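Local coordinates for protein TRAP dicarboxylate transporter-DctP subunit (Desulfovibrio salexigens, PDB 4N6D) that probably captures a small organic acid in the periplasm and delivers it to the membrane components of a TRAP transporter, at residues L95-F108 with A123-F136. Residues are numbered along the deposited sequence; the frame is centred on the assembly and turned at random.
With EDO (1,2-ethanediol), chain E.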
loop_
_atom_site.group_PDB
_atom_site.type_symbol
_atom_site.label_atom_id
_atom_site.label_comp_id
_atom_site.label_asym_id
_atom_site.label_seq_id
_atom_site.Cartn_x
_atom_site.Cartn_y
_atom_site.Cartn_z
ATOM N N LEU A 95 1.758 -2.618 7.302
ATOM C CA LEU A 95 1.063 -3.608 8.120
ATOM C C LEU A 95 1.382 -5.052 7.731
ATOM O O LEU A 95 1.422 -5.924 8.590
ATOM C CB LEU A 95 -0.454 -3.397 8.089
ATOM C CG LEU A 95 -0.967 -1.979 8.342
ATOM C CD1 LEU A 95 -2.513 -2.007 8.389
ATOM C CD2 LEU A 95 -0.423 -1.378 9.640
ATOM N N ALA A 96 1.565 -5.289 6.441
ATOM C CA ALA A 96 1.798 -6.627 5.917
ATOM C C ALA A 96 3.058 -7.271 6.475
ATOM O O ALA A 96 3.185 -8.493 6.447
ATOM C CB ALA A 96 1.875 -6.598 4.379
ATOM N N TYR A 97 4.008 -6.459 6.949
ATOM C CA TYR A 97 5.256 -6.980 7.497
ATOM C C TYR A 97 5.091 -7.565 8.901
ATOM O O TYR A 97 6.023 -8.182 9.431
ATOM C CB TYR A 97 6.322 -5.871 7.521
ATOM C CG TYR A 97 7.723 -6.338 7.893
ATOM C CD1 TYR A 97 8.353 -7.335 7.165
ATOM C CD2 TYR A 97 8.402 -5.790 8.966
ATOM C CE1 TYR A 97 9.617 -7.773 7.500
ATOM C CE2 TYR A 97 9.687 -6.222 9.302
ATOM C CZ TYR A 97 10.283 -7.211 8.558
ATOM O OH TYR A 97 11.555 -7.669 8.880
ATOM N N HIS A 98 3.909 -7.388 9.505
ATOM C CA HIS A 98 3.653 -7.812 10.883
ATOM C C HIS A 98 2.403 -8.671 10.982
ATOM O O HIS A 98 1.427 -8.274 11.579
ATOM C CB HIS A 98 3.461 -6.585 11.772
ATOM C CG HIS A 98 4.533 -5.567 11.600
ATOM N ND1 HIS A 98 5.763 -5.663 12.226
ATOM C CD2 HIS A 98 4.594 -4.465 10.822
ATOM C CE1 HIS A 98 6.514 -4.642 11.860
ATOM N NE2 HIS A 98 5.831 -3.902 11.003
ATOM N N PRO A 99 2.431 -9.864 10.383
ATOM C CA PRO A 99 1.244 -10.730 10.445
ATOM C C PRO A 99 0.826 -11.073 11.854
ATOM O O PRO A 99 1.657 -11.464 12.682
ATOM C CB PRO A 99 1.659 -12.001 9.699
ATOM C CG PRO A 99 3.085 -11.857 9.363
ATOM C CD PRO A 99 3.599 -10.527 9.783
ATOM N N GLY A 100 -0.464 -10.903 12.110
ATOM C CA GLY A 100 -1.033 -11.187 13.409
ATOM C C GLY A 100 -1.189 -9.950 14.270
ATOM O O GLY A 100 -1.965 -9.963 15.213
ATOM N N VAL A 101 -0.474 -8.885 13.937
ATOM C CA VAL A 101 -0.463 -7.704 14.783
ATOM C C VAL A 101 -1.665 -6.794 14.454
ATOM O O VAL A 101 -2.112 -6.023 15.311
ATOM C CB VAL A 101 0.846 -6.965 14.616
ATOM C CG1 VAL A 101 0.878 -5.702 15.442
ATOM C CG2 VAL A 101 2.012 -7.886 14.999
ATOM N N PHE A 102 -2.180 -6.915 13.232
ATOM C CA PHE A 102 -3.263 -6.048 12.731
ATOM C C PHE A 102 -4.402 -6.870 12.137
ATOM O O PHE A 102 -4.655 -6.826 10.944
ATOM C CB PHE A 102 -2.698 -5.088 11.691
ATOM C CG PHE A 102 -1.555 -4.267 12.220
ATOM C CD1 PHE A 102 -1.787 -3.220 13.077
ATOM C CD2 PHE A 102 -0.243 -4.561 11.867
ATOM C CE1 PHE A 102 -0.745 -2.476 13.577
ATOM C CE2 PHE A 102 0.801 -3.809 12.392
ATOM C CZ PHE A 102 0.537 -2.774 13.229
ATOM N N PRO A 103 -5.095 -7.633 12.980
ATOM C CA PRO A 103 -6.114 -8.547 12.446
ATOM C C PRO A 103 -7.235 -7.858 11.702
ATOM O O PRO A 103 -7.822 -8.489 10.812
ATOM C CB PRO A 103 -6.666 -9.231 13.691
ATOM C CG PRO A 103 -6.213 -8.402 14.845
ATOM C CD PRO A 103 -4.897 -7.832 14.427
ATOM N N LEU A 104 -7.566 -6.621 12.058
ATOM C CA LEU A 104 -8.634 -5.931 11.309
ATOM C C LEU A 104 -8.083 -5.258 10.073
ATOM O O LEU A 104 -8.538 -5.545 8.959
ATOM C CB LEU A 104 -9.373 -4.901 12.163
ATOM C CG LEU A 104 -10.627 -4.380 11.442
ATOM C CD1 LEU A 104 -11.800 -4.341 12.403
ATOM C CD2 LEU A 104 -10.320 -3.029 10.891
ATOM N N SER A 105 -7.110 -4.354 10.252
ATOM C CA SER A 105 -6.646 -3.521 9.144
ATOM C C SER A 105 -5.942 -4.307 8.057
ATOM O O SER A 105 -5.888 -3.858 6.911
ATOM C CB SER A 105 -5.740 -2.389 9.632
ATOM O OG SER A 105 -6.427 -1.565 10.585
ATOM N N SER A 106 -5.393 -5.468 8.409
ATOM C CA SER A 106 -4.767 -6.361 7.429
ATOM C C SER A 106 -5.725 -6.820 6.311
ATOM O O SER A 106 -5.299 -7.401 5.318
ATOM C CB SER A 106 -4.160 -7.573 8.126
ATOM O OG SER A 106 -5.138 -8.332 8.807
ATOM N N VAL A 107 -7.022 -6.573 6.486
ATOM C CA VAL A 107 -7.979 -6.915 5.434
ATOM C C VAL A 107 -7.540 -6.238 4.150
ATOM O O VAL A 107 -7.732 -6.776 3.026
ATOM C CB VAL A 107 -9.423 -6.511 5.819
ATOM C CG1 VAL A 107 -9.579 -5.005 5.866
ATOM C CG2 VAL A 107 -10.428 -7.135 4.860
ATOM N N PHE A 108 -6.899 -5.073 4.280
ATOM C CA PHE A 108 -6.494 -4.318 3.090
ATOM C C PHE A 108 -5.282 -4.886 2.362
ATOM O O PHE A 108 -4.863 -4.328 1.338
ATOM C CB PHE A 108 -6.278 -2.834 3.388
ATOM C CG PHE A 108 -7.517 -2.032 3.229
ATOM C CD1 PHE A 108 -7.832 -1.494 1.999
ATOM C CD2 PHE A 108 -8.405 -1.881 4.273
ATOM C CE1 PHE A 108 -8.994 -0.779 1.814
ATOM C CE2 PHE A 108 -9.592 -1.143 4.076
ATOM C CZ PHE A 108 -9.870 -0.625 2.834
ATOM N N ALA A 123 -10.454 4.458 1.616
ATOM C CA ALA A 123 -11.252 3.379 2.199
ATOM C C ALA A 123 -10.603 2.860 3.478
ATOM O O ALA A 123 -11.287 2.597 4.467
ATOM C CB ALA A 123 -11.478 2.232 1.207
ATOM N N LEU A 124 -9.276 2.726 3.471
ATOM C CA LEU A 124 -8.555 2.266 4.660
ATOM C C LEU A 124 -8.754 3.207 5.855
ATOM O O LEU A 124 -9.026 2.749 6.985
ATOM C CB LEU A 124 -7.070 2.104 4.331
ATOM C CG LEU A 124 -6.109 1.714 5.456
ATOM C CD1 LEU A 124 -6.410 0.360 6.078
ATOM C CD2 LEU A 124 -4.741 1.773 4.873
ATOM N N TRP A 125 -8.610 4.502 5.610
ATOM C CA TRP A 125 -8.790 5.505 6.668
ATOM C C TRP A 125 -10.223 5.450 7.206
ATOM O O TRP A 125 -10.446 5.487 8.428
ATOM C CB TRP A 125 -8.464 6.907 6.131
ATOM C CG TRP A 125 -8.737 7.948 7.145
ATOM C CD1 TRP A 125 -9.786 8.825 7.155
ATOM C CD2 TRP A 125 -8.000 8.189 8.344
ATOM N NE1 TRP A 125 -9.738 9.607 8.285
ATOM C CE2 TRP A 125 -8.640 9.248 9.023
ATOM C CE3 TRP A 125 -6.852 7.618 8.907
ATOM C CZ2 TRP A 125 -8.177 9.740 10.239
ATOM C CZ3 TRP A 125 -6.382 8.125 10.112
ATOM C CH2 TRP A 125 -7.037 9.173 10.759
ATOM N N ASP A 126 -11.203 5.370 6.302
ATOM C CA ASP A 126 -12.589 5.272 6.731
ATOM C C ASP A 126 -12.855 4.003 7.550
ATOM O O ASP A 126 -13.609 4.036 8.536
ATOM C CB ASP A 126 -13.572 5.296 5.553
ATOM C CG ASP A 126 -13.792 6.676 4.979
ATOM O OD1 ASP A 126 -13.316 7.674 5.564
ATOM O OD2 ASP A 126 -14.521 6.755 3.960
ATOM N N LEU A 127 -12.270 2.881 7.138
ATOM C CA LEU A 127 -12.489 1.647 7.858
ATOM C C LEU A 127 -11.907 1.765 9.261
ATOM O O LEU A 127 -12.544 1.357 10.236
ATOM C CB LEU A 127 -11.899 0.440 7.115
ATOM C CG LEU A 127 -12.259 -0.889 7.769
ATOM C CD1 LEU A 127 -13.695 -1.313 7.400
ATOM C CD2 LEU A 127 -11.252 -1.994 7.416
ATOM N N TYR A 128 -10.698 2.311 9.354
ATOM C CA TYR A 128 -10.060 2.521 10.644
ATOM C C TYR A 128 -10.918 3.424 11.521
ATOM O O TYR A 128 -11.144 3.127 12.692
ATOM C CB TYR A 128 -8.643 3.110 10.493
ATOM C CG TYR A 128 -8.194 3.716 11.799
ATOM C CD1 TYR A 128 -7.783 2.904 12.846
ATOM C CD2 TYR A 128 -8.290 5.082 12.011
ATOM C CE1 TYR A 128 -7.434 3.447 14.050
ATOM C CE2 TYR A 128 -7.941 5.626 13.220
ATOM C CZ TYR A 128 -7.518 4.808 14.220
ATOM O OH TYR A 128 -7.168 5.361 15.431
ATOM N N THR A 129 -11.403 4.526 10.965
ATOM C CA THR A 129 -12.162 5.487 11.742
ATOM C C THR A 129 -13.465 4.868 12.262
ATOM O O THR A 129 -13.926 5.178 13.372
ATOM C CB THR A 129 -12.480 6.727 10.912
ATOM O OG1 THR A 129 -11.247 7.399 10.610
ATOM C CG2 THR A 129 -13.403 7.652 11.681
ATOM N N LYS A 130 -14.047 3.987 11.462
ATOM C CA LYS A 130 -15.287 3.333 11.834
ATOM C C LYS A 130 -15.095 2.302 12.946
ATOM O O LYS A 130 -15.900 2.223 13.876
ATOM C CB LYS A 130 -15.931 2.666 10.617
ATOM C CG LYS A 130 -17.206 1.923 10.962
ATOM C CD LYS A 130 -17.842 1.263 9.762
ATOM C CE LYS A 130 -19.204 0.712 10.141
ATOM N NZ LYS A 130 -19.961 0.266 8.964
ATOM N N TYR A 131 -14.037 1.502 12.831
ATOM C CA TYR A 131 -13.860 0.358 13.701
ATOM C C TYR A 131 -13.000 0.620 14.921
ATOM O O TYR A 131 -13.143 -0.096 15.914
ATOM C CB TYR A 131 -13.283 -0.838 12.918
ATOM C CG TYR A 131 -14.339 -1.620 12.166
ATOM C CD1 TYR A 131 -14.772 -1.212 10.903
ATOM C CD2 TYR A 131 -14.938 -2.735 12.720
ATOM C CE1 TYR A 131 -15.772 -1.922 10.211
ATOM C CE2 TYR A 131 -15.913 -3.452 12.037
ATOM C CZ TYR A 131 -16.328 -3.038 10.784
ATOM O OH TYR A 131 -17.324 -3.735 10.127
ATOM N N GLN A 132 -12.135 1.632 14.855
ATOM C CA GLN A 132 -11.218 1.947 15.960
ATOM C C GLN A 132 -10.621 0.669 16.543
ATOM O O GLN A 132 -10.734 0.407 17.730
ATOM C CB GLN A 132 -11.960 2.723 17.046
ATOM C CG GLN A 132 -12.498 4.066 16.582
ATOM C CD GLN A 132 -11.400 5.065 16.323
ATOM O OE1 GLN A 132 -11.198 5.512 15.196
ATOM N NE2 GLN A 132 -10.675 5.416 17.364
ATOM N N PRO A 133 -9.966 -0.145 15.699
ATOM C CA PRO A 133 -9.568 -1.457 16.209
ATOM C C PRO A 133 -8.492 -1.389 17.297
ATOM O O PRO A 133 -7.588 -0.534 17.299
ATOM C CB PRO A 133 -9.048 -2.171 14.965
ATOM C CG PRO A 133 -8.634 -1.103 14.075
ATOM C CD PRO A 133 -9.597 0.026 14.287
ATOM N N LYS A 134 -8.604 -2.305 18.237
ATOM C CA LYS A 134 -7.727 -2.284 19.392
ATOM C C LYS A 134 -6.273 -2.575 19.045
ATOM O O LYS A 134 -5.371 -2.335 19.874
ATOM C CB LYS A 134 -8.228 -3.256 20.449
ATOM C CG LYS A 134 -8.497 -4.641 19.942
ATOM C CD LYS A 134 -9.233 -5.458 20.999
ATOM C CE LYS A 134 -8.278 -6.357 21.744
ATOM N NZ LYS A 134 -7.721 -7.419 20.867
ATOM N N GLU A 135 -6.025 -3.084 17.837
ATOM C CA GLU A 135 -4.648 -3.286 17.393
ATOM C C GLU A 135 -3.836 -1.993 17.430
ATOM O O GLU A 135 -2.583 -2.018 17.500
ATOM C CB GLU A 135 -4.598 -3.897 15.988
ATOM C CG GLU A 135 -5.228 -3.061 14.907
ATOM C CD GLU A 135 -5.859 -3.899 13.793
ATOM O OE1 GLU A 135 -6.406 -4.979 14.097
ATOM O OE2 GLU A 135 -5.796 -3.465 12.629
ATOM N N PHE A 136 -4.524 -0.857 17.396
ATOM C CA PHE A 136 -3.832 0.440 17.444
ATOM C C PHE A 136 -3.968 1.161 18.774
ATOM O O PHE A 136 -3.615 2.329 18.881
ATOM C CB PHE A 136 -4.316 1.364 16.321
ATOM C CG PHE A 136 -3.856 0.950 14.956
ATOM C CD1 PHE A 136 -2.525 1.037 14.618
ATOM C CD2 PHE A 136 -4.756 0.484 14.011
ATOM C CE1 PHE A 136 -2.091 0.663 13.351
ATOM C CE2 PHE A 136 -4.311 0.098 12.732
ATOM C CZ PHE A 136 -2.992 0.191 12.429
HETATM C C1 EDO E . 7.841 -1.673 9.026
HETATM O O1 EDO E . 6.472 -2.059 8.919
HETATM C C2 EDO E . 7.891 -0.748 10.224
HETATM O O2 EDO E . 7.170 -1.405 11.281
#
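E135 carries its CG between its own backbone N and carbonyl carbon (chi1 61°) and bends again at chi2, which presents the carboxylate to the turn at F102-S105, where 3-10 segment 105-108 begins. Both oxygens are used there on their syn sides: OE1 takes the amide N of L104 at 2.9 Å, nearly straight at 167°, and OE2 takes the amide N of S105. The hydroxyl OG of S105 adds a third bond, coming in nearly along the C-O axis of OE2. Three donors thus fix the carboxylate's rotation, and two backbone amides, one just before and one at the start of the 3-10 segment, probably help stabilise its negative charge. OG of S105 also sits at the edge of the F136 ring, 3.4 Å from CE2. F136 in turn meets F102 obliquely, CE1 to CE1 at 3.4 Å with the planes 32° apart, while CD2 of L95 lies over the centre of one F102 face.

In this periplasmic-binding-protein fold of the DctP family, 95-108 belongs to the loop leaving sheet strand 90-94; the other segment, 123-136, is the end of helix 117-131 with the turn leading on to strand 139-146.

Further along, L104 splits its methyls: CD1 reaches CD2 of the Y131 ring at 3.5 Å, and CD2 meets CD2 of L127. That L127 methyl also touches CG1 of V107 and the in-plane edge of F108. CB of L124 stands over the face of the F108 ring, 4.0 Å from its centroid, a CH-pi contact; helix 322-337 packs beside this apolar group, with V325 on L104 and L326 on V107.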